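Local structure of biliverdin reductase (Synechocystis sp., 5B3T) at residues H132-G137 against G281-L286; E30-D35 against Q289-V294. The protein probably catalyses the NAD(P)H-dependent reduction of biliverdin, an open-chain tetrapyrrole of heme breakdown, to bilirubin. All blocks are in the same frame, centred on the assembly; numbering follows the deposited sequence.

Contact 1: residues H132-G137 against G281-L286. With PO4 (phosphate ion), chain C.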
loop_
_atom_site.group_PDB
_atom_site.type_symbol
_atom_site.label_atom_id
_atom_site.label_comp_id
_atom_site.label_asym_id
_atom_site.label_seq_id
_atom_site.Cartn_x
_atom_site.Cartn_y
_atom_site.Cartn_z
ATOM N N HIS A 132 0.264 -1.502 -4.618
ATOM C CA HIS A 132 0.682 -0.519 -3.617
ATOM C C HIS A 132 1.088 0.736 -4.388
ATOM O O HIS A 132 2.264 0.925 -4.710
ATOM C CB HIS A 132 1.816 -1.061 -2.759
ATOM C CG HIS A 132 2.049 -0.287 -1.499
ATOM N ND1 HIS A 132 3.142 -0.500 -0.688
ATOM C CD2 HIS A 132 1.326 0.695 -0.908
ATOM C CE1 HIS A 132 3.084 0.318 0.348
ATOM N NE2 HIS A 132 1.993 1.053 0.238
ATOM N N ILE A 133 0.102 1.586 -4.685
ATOM C CA ILE A 133 0.285 2.729 -5.566
ATOM C C ILE A 133 0.100 4.050 -4.833
ATOM O O ILE A 133 0.776 5.037 -5.146
ATOM C CB ILE A 133 -0.671 2.642 -6.778
ATOM C CG1 ILE A 133 -0.405 1.366 -7.574
ATOM C CG2 ILE A 133 -0.531 3.864 -7.680
ATOM C CD1 ILE A 133 -1.442 1.075 -8.640
ATOM N N GLU A 134 -0.798 4.091 -3.845
ATOM C CA GLU A 134 -1.118 5.350 -3.178
ATOM C C GLU A 134 0.112 5.959 -2.513
ATOM O O GLU A 134 0.313 7.179 -2.564
ATOM C CB GLU A 134 -2.235 5.129 -2.156
ATOM C CG GLU A 134 -2.786 6.405 -1.540
ATOM C CD GLU A 134 -1.980 6.881 -0.349
ATOM O OE1 GLU A 134 -1.351 6.033 0.319
ATOM O OE2 GLU A 134 -1.969 8.103 -0.087
ATOM N N LEU A 135 0.944 5.130 -1.889
ATOM C CA LEU A 135 2.160 5.605 -1.231
ATOM C C LEU A 135 3.294 5.627 -2.251
ATOM O O LEU A 135 3.866 4.587 -2.588
ATOM C CB LEU A 135 2.507 4.725 -0.036
ATOM C CG LEU A 135 3.788 5.103 0.716
ATOM C CD1 LEU A 135 3.650 6.476 1.362
ATOM C CD2 LEU A 135 4.151 4.042 1.751
ATOM N N LEU A 136 3.610 6.824 -2.753
ATOM C CA LEU A 136 4.799 7.058 -3.574
ATOM C C LEU A 136 4.824 6.182 -4.824
ATOM O O LEU A 136 5.895 5.784 -5.292
ATOM C CB LEU A 136 6.074 6.850 -2.752
ATOM C CG LEU A 136 6.294 7.837 -1.606
ATOM C CD1 LEU A 136 7.466 7.399 -0.749
ATOM C CD2 LEU A 136 6.528 9.239 -2.149
ATOM N N GLY A 137 3.648 5.878 -5.379
ATOM C CA GLY A 137 3.592 4.993 -6.534
ATOM C C GLY A 137 4.339 5.538 -7.735
ATOM O O GLY A 137 5.040 4.798 -8.429
ATOM N N GLY A 281 5.849 10.305 -12.748
ATOM C CA GLY A 281 4.485 10.260 -13.229
ATOM C C GLY A 281 3.462 10.277 -12.110
ATOM O O GLY A 281 3.776 10.112 -10.931
ATOM N N SER A 282 2.207 10.473 -12.505
ATOM C CA SER A 282 1.114 10.604 -11.556
ATOM C C SER A 282 0.667 9.240 -11.040
ATOM O O SER A 282 0.717 8.231 -11.751
ATOM C CB SER A 282 -0.074 11.317 -12.202
ATOM O OG SER A 282 -0.681 10.497 -13.185
ATOM N N ARG A 283 0.228 9.220 -9.779
ATOM C CA ARG A 283 -0.412 8.026 -9.242
ATOM C C ARG A 283 -1.753 7.772 -9.916
ATOM O O ARG A 283 -2.177 6.616 -10.040
ATOM C CB ARG A 283 -0.598 8.162 -7.731
ATOM C CG ARG A 283 0.700 8.177 -6.938
ATOM C CD ARG A 283 0.431 8.586 -5.504
ATOM N NE ARG A 283 -0.165 9.916 -5.441
ATOM C CZ ARG A 283 -0.682 10.454 -4.342
ATOM N NH1 ARG A 283 -0.683 9.771 -3.206
ATOM N NH2 ARG A 283 -1.203 11.673 -4.380
ATOM N N ARG A 284 -2.429 8.838 -10.353
ATOM C CA ARG A 284 -3.686 8.690 -11.076
ATOM C C ARG A 284 -3.504 7.831 -12.320
ATOM O O ARG A 284 -4.305 6.930 -12.590
ATOM C CB ARG A 284 -4.231 10.065 -11.454
ATOM C CG ARG A 284 -5.431 10.032 -12.385
ATOM C CD ARG A 284 -5.553 11.354 -13.122
ATOM N NE ARG A 284 -5.469 12.480 -12.198
ATOM C CZ ARG A 284 -6.514 13.013 -11.573
ATOM N NH1 ARG A 284 -7.730 12.528 -11.781
ATOM N NH2 ARG A 284 -6.343 14.032 -10.741
ATOM N N GLY A 285 -2.452 8.101 -13.094
ATOM C CA GLY A 285 -2.200 7.301 -14.279
ATOM C C GLY A 285 -1.915 5.850 -13.949
ATOM O O GLY A 285 -2.363 4.944 -14.655
ATOM N N LEU A 286 -1.172 5.607 -12.866
ATOM C CA LEU A 286 -0.847 4.236 -12.486
ATOM C C LEU A 286 -2.073 3.494 -11.973
ATOM O O LEU A 286 -2.242 2.300 -12.247
ATOM C CB LEU A 286 0.267 4.227 -11.438
ATOM C CG LEU A 286 1.640 4.704 -11.915
ATOM C CD1 LEU A 286 2.544 5.007 -10.730
ATOM C CD2 LEU A 286 2.278 3.665 -12.829
HETATM P P PO4 C . -1.182 12.304 -8.174
HETATM O O1 PO4 C . -0.655 13.688 -8.449
HETATM O O2 PO4 C . -1.921 11.779 -9.381
HETATM O O3 PO4 C . -0.025 11.386 -7.866
HETATM O O4 PO4 C . -2.125 12.357 -6.996
#
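The N-terminal end of helix 283-300 is an anion-binding helix start, and through Arg283 it meets Glu134 in the loop after strand 128-131, the last of the Rossmann sheet. Arg283 works in two directions. Its NH1 donates to Glu134 O at 2.9 Å with an N-H...O angle of 162°, the oxygen lying in the guanidinium plane. A long salt bridge accompanies it, Glu134 OE2 standing 3.8 Å from Arg283 NH1, with carboxylate and guanidinium planes 52° apart. The other edge faces a phosphate, probably from the crystallisation liquor. A bend at chi3 (-60°) brings Arg283 NE within 2.8 Å of phosphate O3. Arg283 N holds the same O3 at 2.9 Å, and Arg283 NH2 reaches phosphate O4 at 2.9 Å. Arg284 N binds O2, and Tyr23, an NADP(+)-binding residue, adds its hydroxyl and a cation-pi contact with Arg283. Ser282, the N-cap of helix 283-300, accepts from Gly285 N through OG. An alanine in place of Arg283 is likely to leave Glu134 O without this donor and the phosphate held less firmly, by backbone N-H groups and Tyr23. Apolar groups complete the contact: Ile133 CG2 lies 3.9 Å from Leu286 CB, and the methyl Leu286 CD1 rests against the Gly137 carbonyl, 3.4 Å from Gly137 O.

Contact 2: residues E30-D35 against Q289-V294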
loop_
_atom_site.group_PDB
_atom_site.type_symbol
_atom_site.label_atom_id
_atom_site.label_comp_id
_atom_site.label_asym_id
_atom_site.label_seq_id
_atom_site.Cartn_x
_atom_site.Cartn_y
_atom_site.Cartn_z
ATOM N N GLU A 30 -13.122 6.689 -9.815
ATOM C CA GLU A 30 -13.119 7.535 -11.004
ATOM C C GLU A 30 -13.010 6.702 -12.278
ATOM O O GLU A 30 -13.720 6.961 -13.257
ATOM C CB GLU A 30 -11.980 8.553 -10.920
ATOM C CG GLU A 30 -12.191 9.632 -9.864
ATOM C CD GLU A 30 -10.958 10.488 -9.634
ATOM O OE1 GLU A 30 -9.851 10.070 -10.033
ATOM O OE2 GLU A 30 -11.098 11.584 -9.052
ATOM N N VAL A 31 -12.147 5.687 -12.278
ATOM C CA VAL A 31 -11.941 4.893 -13.487
ATOM C C VAL A 31 -13.067 3.884 -13.682
ATOM O O VAL A 31 -13.501 3.638 -14.812
ATOM C CB VAL A 31 -10.560 4.211 -13.442
ATOM C CG1 VAL A 31 -10.347 3.356 -14.686
ATOM C CG2 VAL A 31 -9.455 5.254 -13.309
ATOM N N PHE A 32 -13.554 3.279 -12.595
ATOM C CA PHE A 32 -14.652 2.322 -12.709
ATOM C C PHE A 32 -15.891 2.966 -13.312
ATOM O O PHE A 32 -16.586 2.349 -14.129
ATOM C CB PHE A 32 -14.976 1.720 -11.341
ATOM C CG PHE A 32 -14.074 0.593 -10.947
ATOM C CD1 PHE A 32 -13.783 -0.415 -11.843
ATOM C CD2 PHE A 32 -13.521 0.541 -9.678
ATOM C CE1 PHE A 32 -12.957 -1.459 -11.490
ATOM C CE2 PHE A 32 -12.692 -0.503 -9.319
ATOM C CZ PHE A 32 -12.410 -1.503 -10.225
ATOM N N ARG A 33 -16.126 4.201 -12.926
ATOM C CA ARG A 33 -17.231 4.965 -13.444
ATOM C C ARG A 33 -17.051 5.325 -14.915
ATOM O O ARG A 33 -17.927 5.166 -15.695
ATOM C CB ARG A 33 -17.462 6.248 -12.635
ATOM C CG ARG A 33 -18.690 7.028 -13.045
ATOM C CD ARG A 33 -18.933 8.307 -12.266
ATOM N NE ARG A 33 -17.725 9.098 -12.055
ATOM C CZ ARG A 33 -17.680 10.283 -11.442
ATOM N NH1 ARG A 33 -18.814 10.855 -11.021
ATOM N NH2 ARG A 33 -16.515 10.899 -11.285
ATOM N N GLY A 34 -15.872 5.796 -15.256
ATOM C CA GLY A 34 -15.580 6.250 -16.603
ATOM C C GLY A 34 -15.507 5.116 -17.603
ATOM O O GLY A 34 -15.862 5.291 -18.772
ATOM N N ASP A 35 -15.048 3.943 -17.169
ATOM C CA ASP A 35 -14.925 2.801 -18.065
ATOM C C ASP A 35 -16.295 2.176 -18.293
ATOM O O ASP A 35 -17.050 1.948 -17.342
ATOM C CB ASP A 35 -13.960 1.767 -17.488
ATOM C CG ASP A 35 -13.381 0.853 -18.553
ATOM O OD1 ASP A 35 -14.135 0.024 -19.109
ATOM O OD2 ASP A 35 -12.168 0.959 -18.833
ATOM N N GLN A 289 -4.181 2.591 -15.199
ATOM C CA GLN A 289 -3.642 1.447 -15.930
ATOM C C GLN A 289 -3.907 0.144 -15.185
ATOM O O GLN A 289 -4.253 -0.870 -15.800
ATOM C CB GLN A 289 -2.142 1.629 -16.171
ATOM C CG GLN A 289 -1.788 2.835 -17.030
ATOM C CD GLN A 289 -2.661 2.948 -18.267
ATOM O OE1 GLN A 289 -3.344 3.954 -18.470
ATOM N NE2 GLN A 289 -2.646 1.914 -19.099
ATOM N N ASP A 290 -3.754 0.153 -13.859
ATOM C CA ASP A 290 -4.007 -1.058 -13.088
ATOM C C ASP A 290 -5.485 -1.426 -13.105
ATOM O O ASP A 290 -5.835 -2.600 -13.268
ATOM C CB ASP A 290 -3.516 -0.887 -11.654
ATOM C CG ASP A 290 -3.565 -2.182 -10.870
ATOM O OD1 ASP A 290 -2.647 -3.013 -11.040
ATOM O OD2 ASP A 290 -4.523 -2.372 -10.091
ATOM N N THR A 291 -6.366 -0.436 -12.942
ATOM C CA THR A 291 -7.798 -0.709 -12.996
ATOM C C THR A 291 -8.198 -1.257 -14.359
ATOM O O THR A 291 -8.989 -2.203 -14.449
ATOM C CB THR A 291 -8.594 0.559 -12.681
ATOM O OG1 THR A 291 -8.213 1.055 -11.394
ATOM C CG2 THR A 291 -10.089 0.261 -12.677
ATOM N N GLU A 292 -7.654 -0.680 -15.433
ATOM C CA GLU A 292 -7.988 -1.156 -16.771
ATOM C C GLU A 292 -7.441 -2.558 -17.012
ATOM O O GLU A 292 -8.077 -3.367 -17.698
ATOM C CB GLU A 292 -7.471 -0.172 -17.820
ATOM C CG GLU A 292 -8.213 1.158 -17.806
ATOM C CD GLU A 292 -7.650 2.168 -18.787
ATOM O OE1 GLU A 292 -6.534 1.948 -19.301
ATOM O OE2 GLU A 292 -8.329 3.184 -19.046
ATOM N N ALA A 293 -6.269 -2.869 -16.450
ATOM C CA ALA A 293 -5.748 -4.228 -16.548
ATOM C C ALA A 293 -6.657 -5.216 -15.828
ATOM O O ALA A 293 -6.890 -6.329 -16.317
ATOM C CB ALA A 293 -4.328 -4.288 -15.984
ATOM N N VAL A 294 -7.182 -4.824 -14.663
ATOM C CA VAL A 294 -8.108 -5.684 -13.930
ATOM C C VAL A 294 -9.372 -5.914 -14.743
ATOM O O VAL A 294 -9.860 -7.044 -14.859
ATOM C CB VAL A 294 -8.422 -5.072 -12.550
ATOM C CG1 VAL A 294 -9.641 -5.734 -11.934
ATOM C CG2 VAL A 294 -7.218 -5.201 -11.624
HETATM O O HOH W 1 -10.894 3.356 -18.646
#
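Thr291 meets Val31 and Phe32 where two helices pack across each other: helix 23-34, the first helix of the Rossmann domain, and helix 283-300, from near the C-terminus. Their axes pass 9.9 Å apart at a crossing angle of -49°. Thr291 illustrates how one beta-branched residue can give its methyl to a neighbouring helix and its hydroxyl to its own backbone. Its CB lies 3.9 Å from Val31 CG1, and the methyl CG2 comes closer to the same valine branch, 3.7 Å from Val31 CG1, the two side chains running alongside with opposite headings. Thr291 CG2 also sits over one face of the Phe32 ring, offset toward the rim, 3.5 Å from Phe32 CE1; the approach, 23° off the ring normal, is a CH-pi contact. With chi1 at -57°, CG2 stands anti to the backbone N and faces the first helix, while OG1 turns back beside its own backbone to bond Phe287 O, with Arg28 as a second partner. The next residue, Glu292, brings its CG near Asp35 OD2, and the two acids approach each other, Asp35 OD2 lying 4.4 Å from Glu292 OE2. One water donates to both, to Asp35 OD2 at 2.7 Å and to Glu292 OE2 at 2.6 Å. Each carboxylate also has an arginine, Arg37 for Asp35 and Arg288 for Glu292, so the mutual repulsion is probably well screened, and the cohesion across the interface probably comes mainly from the methyls and the ring.

Overall arrangement
Both contacts use helix 283-300: contact 1 takes its first turn, contact 2 lies roughly two turns further on, and their centres are 14 Å apart on the same side of the chain's centre. Along the chain the order is 30-35, 132-137, 281-286, 289-294, so contact 2 brackets contact 1. They abut directly, Ile133 CD1 approaching Asp290 CB, while Arg284 and Glu30 form a weak, long ion pair. Helix 283-300 follows the last strand of the mixed sheet, yet it packs on the Rossmann domain, against helix 23-34 and the exit of strand 128-131. The polypeptide thus returns to the Rossmann domain after building the mixed sheet, contact 1 lying beside the NADP(+)-binding Tyr23 and contact 2 farther from that site.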